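Local coordinates for protein methionyl-tRNA formyltransferase (Clostridium thermocellum, PDB 1ZGH) that probably transfers a formyl group from 10-formyltetrahydrofolate to the methionine carried by initiator tRNA, preparing it for the start of bacterial translation, at residues I35-T38 against N42-N45; K44-F49 against I166-M171; R216-D219 against R225-I228; F237-M242 against I248-I253. One frame throughout, in Å; residues are numbered along the deposited sequence.

Contact 1: residues I35-T38 against N42-N45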
loop_
_atom_site.group_PDB
_atom_site.type_symbol
_atom_site.label_atom_id
_atom_site.label_comp_id
_atom_site.label_asym_id
_atom_site.label_seq_id
_atom_site.Cartn_x
_atom_site.Cartn_y
_atom_site.Cartn_z
ATOM N N ILE A 35 6.181 -10.231 9.845
ATOM C CA ILE A 35 5.360 -9.191 9.229
ATOM C C ILE A 35 6.063 -7.845 9.360
ATOM O O ILE A 35 6.176 -7.291 10.449
ATOM C CB ILE A 35 3.944 -9.104 9.851
ATOM C CG1 ILE A 35 3.303 -10.503 9.851
ATOM C CG2 ILE A 35 3.054 -8.094 9.054
ATOM C CD1 ILE A 35 1.884 -10.552 10.375
ATOM N N ALA A 36 6.494 -7.305 8.228
ATOM C CA ALA A 36 7.140 -6.001 8.206
ATOM C C ALA A 36 6.167 -5.005 7.596
ATOM O O ALA A 36 5.772 -5.120 6.444
ATOM C CB ALA A 36 8.452 -6.076 7.422
ATOM N N THR A 37 5.708 -4.059 8.389
ATOM C CA THR A 37 4.691 -3.119 7.879
ATOM C C THR A 37 4.770 -1.805 8.628
ATOM O O THR A 37 5.217 -1.761 9.795
ATOM C CB THR A 37 3.268 -3.730 8.034
ATOM O OG1 THR A 37 2.310 -3.000 7.248
ATOM C CG2 THR A 37 2.847 -3.790 9.538
ATOM N N THR A 38 4.281 -0.760 7.962
ATOM C CA THR A 38 4.020 0.520 8.576
ATOM C C THR A 38 2.544 0.898 8.377
ATOM O O THR A 38 1.785 0.202 7.684
ATOM C CB THR A 38 4.958 1.581 7.975
ATOM O OG1 THR A 38 4.681 1.680 6.602
ATOM C CG2 THR A 38 6.391 1.145 8.149
ATOM N N ASN A 42 -2.200 -1.212 9.769
ATOM C CA ASN A 42 -1.480 -2.447 9.446
ATOM C C ASN A 42 -0.818 -3.020 10.683
ATOM O O ASN A 42 -0.818 -4.218 10.895
ATOM C CB ASN A 42 -0.395 -2.198 8.392
ATOM C CG ASN A 42 -0.970 -1.943 6.997
ATOM O OD1 ASN A 42 -1.859 -2.654 6.559
ATOM N ND2 ASN A 42 -0.461 -0.925 6.325
ATOM N N ILE A 43 -0.234 -2.150 11.500
ATOM C CA ILE A 43 0.404 -2.581 12.739
ATOM C C ILE A 43 -0.612 -3.195 13.707
ATOM O O ILE A 43 -0.347 -4.223 14.341
ATOM C CB ILE A 43 1.159 -1.406 13.396
ATOM C CG1 ILE A 43 2.299 -0.937 12.479
ATOM C CG2 ILE A 43 1.702 -1.826 14.784
ATOM C CD1 ILE A 43 2.911 0.406 12.922
ATOM N N LYS A 44 -1.752 -2.528 13.857
ATOM C CA LYS A 44 -2.843 -3.037 14.670
ATOM C C LYS A 44 -3.246 -4.421 14.164
ATOM O O LYS A 44 -3.429 -5.317 14.953
ATOM C CB LYS A 44 -4.057 -2.087 14.661
ATOM C CG LYS A 44 -5.373 -2.692 15.280
ATOM C CD LYS A 44 -6.624 -1.751 15.177
ATOM C CE LYS A 44 -7.044 -1.353 13.736
ATOM N NZ LYS A 44 -7.552 -2.457 12.843
ATOM N N ASN A 45 -3.412 -4.560 12.850
ATOM C CA ASN A 45 -3.889 -5.804 12.245
ATOM C C ASN A 45 -2.855 -6.933 12.385
ATOM O O ASN A 45 -3.219 -8.106 12.543
ATOM C CB ASN A 45 -4.262 -5.583 10.758
ATOM C CG ASN A 45 -5.611 -4.861 10.572
ATOM O OD1 ASN A 45 -6.429 -4.818 11.482
ATOM N ND2 ASN A 45 -5.840 -4.310 9.382
#
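The polar side of the contact is a single bond: Asn42 ND2 donates to Thr38 O over 2.9 Å. It is straight at both ends, with 164° at the hydrogen and a C=O...N angle of 165°. The oxygen lies close to the amide plane, where the N-H points. The other end of this amide is engaged too, because Asn42 OD1 is hydrogen-bonded to Ser164 OG on helix 156-178. With both ends bonded, the rotation of the amide is fixed and a helix residue is tied to the loop behind it and to a second helix. Thr38 turns its hydroxyl elsewhere, to His85 ND1 and Ser87 OG.

The Asn42-Thr38 bond lies in the beta-alpha-beta unit of a Rossmann-like sheet, strand 31-36, helix 40-52 and strand 57-62, at the tight connection that leads from the strand into the helix.

The van der Waals part is carried by Thr37, both of whose branches meet Asn42 CB, in the first turn of helix 40-52. Thr37 OG1 stands anti to its own N (chi1 -165°), and this brings it to 3.0 Å from Asn42 CB, a close approach; the same hydroxyl oxygen has a weak hydrogen bond from His85 N. The methyl, Thr37 CG2, makes the apolar contact, 3.8 Å from Asn42 CB and 4.0 Å from Ile43 N, resting on the helix backbone between the two residues. Ile43 joins through its longer branch, CG1, 4.1 Å from Thr37 CG2, while its terminal CD1 comes within 4.5 Å of Thr38 CA.

Contact 2: residues K44-F49 against I166-M171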
loop_
_atom_site.group_PDB
_atom_site.type_symbol
_atom_site.label_atom_id
_atom_site.label_comp_id
_atom_site.label_asym_id
_atom_site.label_seq_id
_atom_site.Cartn_x
_atom_site.Cartn_y
_atom_site.Cartn_z
ATOM N N LYS A 44 -1.752 -2.528 13.857
ATOM C CA LYS A 44 -2.843 -3.037 14.670
ATOM C C LYS A 44 -3.246 -4.421 14.164
ATOM O O LYS A 44 -3.429 -5.317 14.953
ATOM C CB LYS A 44 -4.057 -2.087 14.661
ATOM C CG LYS A 44 -5.373 -2.692 15.280
ATOM C CD LYS A 44 -6.624 -1.751 15.177
ATOM C CE LYS A 44 -7.044 -1.353 13.736
ATOM N NZ LYS A 44 -7.552 -2.457 12.843
ATOM N N ASN A 45 -3.412 -4.560 12.850
ATOM C CA ASN A 45 -3.889 -5.804 12.245
ATOM C C ASN A 45 -2.855 -6.933 12.385
ATOM O O ASN A 45 -3.219 -8.106 12.543
ATOM C CB ASN A 45 -4.262 -5.583 10.758
ATOM C CG ASN A 45 -5.611 -4.861 10.572
ATOM O OD1 ASN A 45 -6.429 -4.818 11.482
ATOM N ND2 ASN A 45 -5.840 -4.310 9.382
ATOM N N ALA A 46 -1.581 -6.559 12.375
ATOM C CA ALA A 46 -0.489 -7.494 12.573
ATOM C C ALA A 46 -0.443 -7.981 14.008
ATOM O O ALA A 46 -0.242 -9.180 14.237
ATOM C CB ALA A 46 0.850 -6.857 12.172
ATOM N N GLN A 47 -0.621 -7.071 14.970
ATOM C CA GLN A 47 -0.667 -7.456 16.411
ATOM C C GLN A 47 -1.842 -8.402 16.691
ATOM O O GLN A 47 -1.702 -9.396 17.403
ATOM C CB GLN A 47 -0.762 -6.219 17.307
ATOM C CG GLN A 47 0.505 -5.350 17.275
ATOM C CD GLN A 47 0.332 -3.995 17.935
ATOM O OE1 GLN A 47 -0.784 -3.483 18.063
ATOM N NE2 GLN A 47 1.445 -3.390 18.333
ATOM N N LYS A 48 -2.991 -8.090 16.088
ATOM C CA LYS A 48 -4.181 -8.938 16.186
ATOM C C LYS A 48 -3.914 -10.319 15.585
ATOM O O LYS A 48 -4.239 -11.352 16.200
ATOM C CB LYS A 48 -5.345 -8.252 15.470
ATOM C CG LYS A 48 -6.645 -8.964 15.570
ATOM N N PHE A 49 -3.292 -10.336 14.401
ATOM C CA PHE A 49 -2.967 -11.589 13.714
ATOM C C PHE A 49 -1.993 -12.427 14.556
ATOM O O PHE A 49 -2.157 -13.660 14.684
ATOM C CB PHE A 49 -2.389 -11.323 12.315
ATOM C CG PHE A 49 -2.031 -12.570 11.580
ATOM C CD1 PHE A 49 -0.796 -13.187 11.794
ATOM C CD2 PHE A 49 -2.930 -13.167 10.706
ATOM C CE1 PHE A 49 -0.461 -14.382 11.147
ATOM C CE2 PHE A 49 -2.595 -14.374 10.061
ATOM C CZ PHE A 49 -1.357 -14.977 10.303
ATOM N N ILE A 166 -8.412 -7.241 3.766
ATOM C CA ILE A 166 -8.323 -8.337 2.790
ATOM C C ILE A 166 -7.004 -9.106 2.935
ATOM O O ILE A 166 -6.987 -10.341 2.881
ATOM C CB ILE A 166 -8.513 -7.802 1.329
ATOM C CG1 ILE A 166 -9.960 -7.313 1.165
ATOM C CG2 ILE A 166 -8.150 -8.893 0.276
ATOM C CD1 ILE A 166 -10.289 -6.506 -0.140
ATOM N N ILE A 167 -5.909 -8.382 3.137
ATOM C CA ILE A 167 -4.606 -8.976 3.212
ATOM C C ILE A 167 -4.500 -9.872 4.465
ATOM O O ILE A 167 -4.044 -11.045 4.407
ATOM C CB ILE A 167 -3.506 -7.907 3.197
ATOM C CG1 ILE A 167 -3.375 -7.344 1.777
ATOM C CG2 ILE A 167 -2.148 -8.490 3.635
ATOM C CD1 ILE A 167 -2.517 -6.055 1.685
ATOM N N PHE A 168 -4.931 -9.322 5.588
ATOM C CA PHE A 168 -4.812 -10.017 6.876
ATOM C C PHE A 168 -5.851 -11.099 7.118
ATOM O O PHE A 168 -5.520 -12.118 7.746
ATOM C CB PHE A 168 -4.801 -9.030 8.045
ATOM C CG PHE A 168 -3.449 -8.381 8.259
ATOM C CD1 PHE A 168 -2.459 -9.054 8.942
ATOM C CD2 PHE A 168 -3.175 -7.111 7.762
ATOM C CE1 PHE A 168 -1.192 -8.479 9.140
ATOM C CE2 PHE A 168 -1.921 -6.507 7.956
ATOM C CZ PHE A 168 -0.918 -7.216 8.669
ATOM N N ASN A 169 -7.070 -10.910 6.627
ATOM C CA ASN A 169 -8.145 -11.874 6.932
ATOM C C ASN A 169 -8.249 -12.971 5.891
ATOM O O ASN A 169 -8.661 -14.069 6.214
ATOM C CB ASN A 169 -9.490 -11.169 7.092
ATOM C CG ASN A 169 -9.557 -10.281 8.350
ATOM O OD1 ASN A 169 -8.617 -10.214 9.153
ATOM N ND2 ASN A 169 -10.690 -9.629 8.531
ATOM N N ASP A 170 -7.826 -12.696 4.658
ATOM C CA ASP A 170 -7.991 -13.641 3.543
ATOM C C ASP A 170 -6.648 -14.086 2.958
ATOM O O ASP A 170 -6.339 -15.284 2.957
ATOM C CB ASP A 170 -8.876 -12.993 2.473
ATOM C CG ASP A 170 -9.066 -13.865 1.231
ATOM O OD1 ASP A 170 -9.706 -13.364 0.272
ATOM O OD2 ASP A 170 -8.604 -15.039 1.197
HETATM N N MSE A 171 -5.832 -13.141 2.503
HETATM C CA MSE A 171 -4.644 -13.483 1.734
HETATM C C MSE A 171 -3.519 -14.162 2.541
HETATM O O MSE A 171 -3.003 -15.197 2.114
HETATM C CB MSE A 171 -4.123 -12.273 0.963
HETATM C CG MSE A 171 -5.169 -11.701 0.017
HETATM SE SE MSE A 171 -4.474 -10.234 -1.043
HETATM C CE MSE A 171 -3.641 -11.251 -2.517
#
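Two amide N-H groups grip Ile166 O, two residues ahead of the Phe168 ring that meets Asn45: Asp170 N and Met171 N, each at 3.1 Å. The second bond spans five residues, which marks a wider pi-type turn at 167-171 within helix 156-178. Met171 is modelled as selenomethionine. The contact is helix-to-helix packing on one side of an alpha/beta sheet. The segment axes of the two helices approach to 10.4 Å and run in nearly the same sense, 28° apart, and side chains of both rest on Ile35 of strand 31-36.

Phe168 fills the groove, with 109 Å² of its surface buried by the facing helix. Its CG lies beside the backbone N (chi1 -80°), which sends the ring across the gap toward Asn45 and Ala46. Asn45 CB sits over one ring face, 3.8 Å from the centroid and 22° off the normal, a CH-pi contact displaced toward the CD2 rim. The Asn45 amide does not stack on the ring; beyond CB it leaves for Ser164 OG, to which ND2 is hydrogen-bonded.

Ala46 meets the far end of the ring. Its small side chain lets the aromatic come right up to the helix backbone, with Ala46 CA 3.6 Å from Phe168 CE1 and Ala46 CB 3.9 Å from Phe168 CZ. One turn on, Phe49 closes the row obliquely, its CB 4.1 Å from Phe168 CD1.

Contact 3: residues R216-D219 against R225-I228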
loop_
_atom_site.group_PDB
_atom_site.type_symbol
_atom_site.label_atom_id
_atom_site.label_comp_id
_atom_site.label_asym_id
_atom_site.label_seq_id
_atom_site.Cartn_x
_atom_site.Cartn_y
_atom_site.Cartn_z
ATOM N N ARG A 216 -9.551 13.188 -1.827
ATOM C CA ARG A 216 -9.725 11.897 -1.161
ATOM C C ARG A 216 -8.497 10.960 -1.276
ATOM O O ARG A 216 -8.196 10.261 -0.322
ATOM C CB ARG A 216 -10.959 11.160 -1.644
ATOM C CG ARG A 216 -10.827 10.439 -2.994
ATOM C CD ARG A 216 -12.206 10.061 -3.460
ATOM N NE ARG A 216 -12.238 9.523 -4.817
ATOM C CZ ARG A 216 -12.035 8.252 -5.141
ATOM N NH1 ARG A 216 -11.792 7.312 -4.223
ATOM N NH2 ARG A 216 -12.132 7.906 -6.396
HETATM N N MSE A 217 -7.823 10.980 -2.427
HETATM C CA MSE A 217 -6.731 10.043 -2.722
HETATM C C MSE A 217 -5.474 10.404 -1.928
HETATM O O MSE A 217 -4.616 9.557 -1.755
HETATM C CB MSE A 217 -6.407 9.953 -4.207
HETATM C CG MSE A 217 -5.474 11.050 -4.749
HETATM SE SE MSE A 217 -5.326 11.000 -6.689
HETATM C CE MSE A 217 -3.719 12.255 -6.884
ATOM N N LEU A 218 -5.400 11.651 -1.447
ATOM C CA LEU A 218 -4.327 12.124 -0.571
ATOM C C LEU A 218 -4.665 12.290 0.922
ATOM O O LEU A 218 -3.817 12.765 1.704
ATOM C CB LEU A 218 -3.763 13.424 -1.154
ATOM C CG LEU A 218 -3.177 13.241 -2.554
ATOM C CD1 LEU A 218 -3.076 14.565 -3.308
ATOM C CD2 LEU A 218 -1.861 12.537 -2.520
ATOM N N ASP A 219 -5.884 11.881 1.308
ATOM C CA ASP A 219 -6.425 11.990 2.640
ATOM C C ASP A 219 -6.177 10.688 3.398
ATOM O O ASP A 219 -7.023 9.791 3.464
ATOM C CB ASP A 219 -7.892 12.380 2.537
ATOM C CG ASP A 219 -8.531 12.744 3.862
ATOM O OD1 ASP A 219 -7.876 12.687 4.952
ATOM O OD2 ASP A 219 -9.746 13.055 3.831
ATOM N N ARG A 225 -1.397 16.176 1.790
ATOM C CA ARG A 225 -2.748 16.523 1.347
ATOM C C ARG A 225 -2.794 17.310 0.042
ATOM O O ARG A 225 -1.917 18.114 -0.245
ATOM C CB ARG A 225 -3.468 17.344 2.420
ATOM C CG ARG A 225 -3.750 16.596 3.717
ATOM C CD ARG A 225 -4.827 15.581 3.627
ATOM N NE ARG A 225 -5.018 14.934 4.941
ATOM C CZ ARG A 225 -4.242 13.951 5.396
ATOM N NH1 ARG A 225 -3.228 13.508 4.646
ATOM N NH2 ARG A 225 -4.475 13.419 6.594
ATOM N N ALA A 226 -3.908 17.167 -0.664
ATOM C CA ALA A 226 -4.184 17.940 -1.844
ATOM C C ALA A 226 -4.203 19.426 -1.454
ATOM O O ALA A 226 -4.751 19.798 -0.428
ATOM C CB ALA A 226 -5.513 17.545 -2.475
ATOM N N PHE A 227 -3.632 20.251 -2.293
ATOM C CA PHE A 227 -3.511 21.672 -1.969
ATOM C C PHE A 227 -3.606 22.617 -3.167
ATOM O O PHE A 227 -3.413 22.208 -4.322
ATOM C CB PHE A 227 -2.218 21.911 -1.171
ATOM C CG PHE A 227 -0.983 21.909 -1.977
ATOM C CD1 PHE A 227 -0.492 23.105 -2.490
ATOM C CD2 PHE A 227 -0.289 20.728 -2.227
ATOM C CE1 PHE A 227 0.655 23.150 -3.246
ATOM C CE2 PHE A 227 0.898 20.755 -2.984
ATOM C CZ PHE A 227 1.374 21.980 -3.487
ATOM N N ILE A 228 -3.940 23.873 -2.871
ATOM C CA ILE A 228 -3.669 24.990 -3.757
ATOM C C ILE A 228 -2.784 26.052 -3.062
ATOM O O ILE A 228 -2.659 26.074 -1.815
ATOM C CB ILE A 228 -4.969 25.592 -4.273
ATOM C CG1 ILE A 228 -5.698 26.377 -3.209
ATOM C CG2 ILE A 228 -5.913 24.492 -4.829
ATOM C CD1 ILE A 228 -6.820 27.190 -3.779
#
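Leu218 and Arg225 bury the most surface here, 74 and 70 Å², and each meets the other segment in a different way. Leu218 points at it and lies against the backbone: CB and CD1 both rest near Ala226 N, with Leu218 CB at 3.8 Å from that nitrogen. Its branch CD1 also touches the methyl of Ala226, CD1 to CB 3.9 Å, an apolar contact in a buried setting.

Arg225 starts out pointing away from Leu218 and is brought back by a bend at chi2 (-73°). After the bend its CD passes 3.6 Å from Leu218 O. The guanidinium then lies over Asp219, whose CA is 3.8 Å above one face, off toward the rim. Arg225 NH1 is hydrogen-bonded to Gly220 O, next along the chain.

Asp219, third in buried area, sets OD1 over the same guanidinium. OD1 is 3.6 Å from Arg225 NE but well out of the guanidinium plane, and the carboxylate and guanidinium planes are 41° apart. No N-H points at the oxygen, so this long salt bridge rests on charge attraction alone. The other carboxylate oxygen, OD2, is hydrogen-bonded to Arg239 N on strand 233-243.

A loop thus connects the end of helix 208-217 to strand 227-230, the first strand of the antiparallel sheet of the C-terminal domain, which in related formyltransferases resembles an OB fold.

Contact 4: residues F237-M242 against I248-I253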
loop_
_atom_site.group_PDB
_atom_site.type_symbol
_atom_site.label_atom_id
_atom_site.label_comp_id
_atom_site.label_asym_id
_atom_site.label_seq_id
_atom_site.Cartn_x
_atom_site.Cartn_y
_atom_site.Cartn_z
ATOM N N PHE A 237 -6.488 20.434 1.829
ATOM C CA PHE A 237 -7.857 19.962 1.938
ATOM C C PHE A 237 -7.924 18.523 2.421
ATOM O O PHE A 237 -7.042 17.702 2.105
ATOM C CB PHE A 237 -8.581 20.051 0.559
ATOM C CG PHE A 237 -8.567 21.418 -0.039
ATOM C CD1 PHE A 237 -9.553 22.334 0.277
ATOM C CD2 PHE A 237 -7.551 21.809 -0.932
ATOM C CE1 PHE A 237 -9.526 23.596 -0.238
ATOM C CE2 PHE A 237 -7.545 23.070 -1.457
ATOM C CZ PHE A 237 -8.539 23.963 -1.100
ATOM N N SER A 238 -8.986 18.218 3.151
ATOM C CA SER A 238 -9.295 16.841 3.556
ATOM C C SER A 238 -10.796 16.687 3.829
ATOM O O SER A 238 -11.558 17.693 3.810
ATOM C CB SER A 238 -8.453 16.466 4.779
ATOM O OG SER A 238 -8.754 17.369 5.825
ATOM N N ARG A 239 -11.217 15.431 4.017
ATOM C CA ARG A 239 -12.568 15.064 4.364
ATOM C C ARG A 239 -13.601 15.673 3.395
ATOM O O ARG A 239 -14.591 16.327 3.784
ATOM C CB ARG A 239 -12.891 15.475 5.787
ATOM C CG ARG A 239 -14.140 14.747 6.327
ATOM C CD ARG A 239 -14.085 14.585 7.833
ATOM N NE ARG A 239 -14.069 15.852 8.550
ATOM C CZ ARG A 239 -15.122 16.428 9.115
ATOM N NH1 ARG A 239 -16.346 15.899 9.015
ATOM N NH2 ARG A 239 -14.949 17.562 9.784
ATOM N N ALA A 240 -13.369 15.409 2.127
ATOM C CA ALA A 240 -14.220 15.897 1.076
ATOM C C ALA A 240 -15.526 15.115 0.995
ATOM O O ALA A 240 -15.533 13.912 1.209
ATOM C CB ALA A 240 -13.496 15.768 -0.215
ATOM N N SER A 241 -16.613 15.799 0.665
ATOM C CA SER A 241 -17.904 15.151 0.491
ATOM C C SER A 241 -18.606 15.888 -0.638
ATOM O O SER A 241 -18.670 17.112 -0.643
ATOM C CB SER A 241 -18.686 15.204 1.810
ATOM O OG SER A 241 -19.880 14.476 1.809
HETATM N N MSE A 242 -19.105 15.134 -1.604
HETATM C CA MSE A 242 -19.679 15.696 -2.785
HETATM C C MSE A 242 -21.165 15.987 -2.567
HETATM O O MSE A 242 -21.918 15.174 -2.074
HETATM C CB MSE A 242 -19.415 14.775 -3.987
HETATM C CG MSE A 242 -20.037 15.271 -5.268
HETATM SE SE MSE A 242 -18.991 16.826 -5.961
HETATM C CE MSE A 242 -17.546 15.715 -6.817
ATOM N N ILE A 248 -17.880 19.912 -0.163
ATOM C CA ILE A 248 -17.649 20.372 1.196
ATOM C C ILE A 248 -16.436 19.636 1.734
ATOM O O ILE A 248 -16.355 18.402 1.650
ATOM C CB ILE A 248 -18.842 20.094 2.080
ATOM C CG1 ILE A 248 -20.081 20.784 1.496
ATOM C CG2 ILE A 248 -18.639 20.596 3.550
ATOM C CD1 ILE A 248 -21.301 20.308 2.119
ATOM N N ALA A 249 -15.488 20.394 2.279
ATOM C CA ALA A 249 -14.237 19.820 2.803
ATOM C C ALA A 249 -13.755 20.619 3.998
ATOM O O ALA A 249 -14.315 21.692 4.308
ATOM C CB ALA A 249 -13.173 19.802 1.714
ATOM N N ASP A 250 -12.773 20.053 4.704
ATOM C CA ASP A 250 -11.971 20.757 5.719
ATOM C C ASP A 250 -10.821 21.319 4.956
ATOM O O ASP A 250 -10.362 20.709 3.966
ATOM C CB ASP A 250 -11.425 19.826 6.807
ATOM C CG ASP A 250 -12.505 19.321 7.732
ATOM O OD1 ASP A 250 -13.602 19.936 7.774
ATOM O OD2 ASP A 250 -12.270 18.290 8.423
ATOM N N VAL A 251 -10.382 22.485 5.400
ATOM C CA VAL A 251 -9.218 23.163 4.857
ATOM C C VAL A 251 -8.322 23.659 6.020
ATOM O O VAL A 251 -8.821 24.115 7.110
ATOM C CB VAL A 251 -9.624 24.296 3.876
ATOM C CG1 VAL A 251 -10.417 25.452 4.578
ATOM C CG2 VAL A 251 -8.403 24.783 3.116
ATOM N N GLU A 252 -7.017 23.549 5.810
ATOM C CA GLU A 252 -6.021 24.279 6.601
ATOM C C GLU A 252 -5.392 25.372 5.742
ATOM O O GLU A 252 -4.823 25.105 4.658
ATOM C CB GLU A 252 -4.949 23.336 7.131
ATOM C CG GLU A 252 -5.539 22.178 7.968
ATOM C CD GLU A 252 -4.466 21.455 8.799
ATOM O OE1 GLU A 252 -3.278 21.436 8.378
ATOM O OE2 GLU A 252 -4.782 20.946 9.901
ATOM N N ILE A 253 -5.517 26.597 6.207
ATOM C CA ILE A 253 -4.928 27.778 5.553
ATOM C C ILE A 253 -3.640 28.042 6.297
ATOM O O ILE A 253 -3.636 28.570 7.422
ATOM C CB ILE A 253 -5.878 29.003 5.573
ATOM C CG1 ILE A 253 -7.187 28.665 4.863
ATOM C CG2 ILE A 253 -5.173 30.262 4.934
ATOM C CD1 ILE A 253 -8.381 29.586 5.200
HETATM O O HOH W 1 -9.859 16.662 8.047
#
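The side chains of Arg239 and Asp250 cross, with guanidinium and carboxylate planes 68° apart. NE and NH2 both go to one oxygen, so the salt bridge is side-on but not the planar bidentate pair: Arg239 NE reaches Asp250 OD2 at 3.0 Å from above the carboxylate plane, and Arg239 NH2 reaches the same OD2 at 3.1 Å on its syn lone pair. A bend at chi3 (63°) turns the guanidinium side-on to the acid. OD2 has a third partner in a water that donates to it over 2.9 Å and lies 2.6 Å from Ser238 OG, linking two side chains of the same sheet face.

Phe237 and Val251 occupy the other face, side by side and pointing the same way. Val251 CG2 approaches the ring obliquely, 3.7 Å from Phe237 CE1. They form a non-hydrogen-bonded pair, and the ring also packs on Ile215 of helix 208-217.

Ser238 pairs with Asp250 through two backbone bonds, the shorter being Asp250 N to Ser238 O at 2.8 Å. Ser241 pairs likewise with Ile248, Ser241 N to Ile248 O being 2.8 Å. Between these pairs two residues, Arg239 and Ala240, stand against one, Ala249, and Arg239 has positive phi where the chain turns a corner. This one-residue register shift is a beta bulge in an antiparallel hairpin whose second strand, 246-254, is an outermost one of the C-terminal domain's three-stranded sheet.

Overall arrangement
The four contacts form two touching pairs, one in each part of the molecule. Contacts 1 and 2, centres 8 Å apart, share helix 40-52: one ties it to its preceding strand with an amide and threonine branches, the other packs it on helix 156-178 almost wholly through an aromatic ring. Contact 2 is buried, contacts 1 and 3 are partly buried, and contact 4 is at the surface. Contacts 3 and 4, centres 9 Å apart, meet where Asp219 OD2 reaches Arg239 N over 2.8 Å. They add salt bridges to apolar packing (contact 3, out of plane) and to a backbone ladder (contact 4, side-on, two nitrogens to one oxygen). Contacts 2 and 4 lie about 30 Å apart, centre to centre.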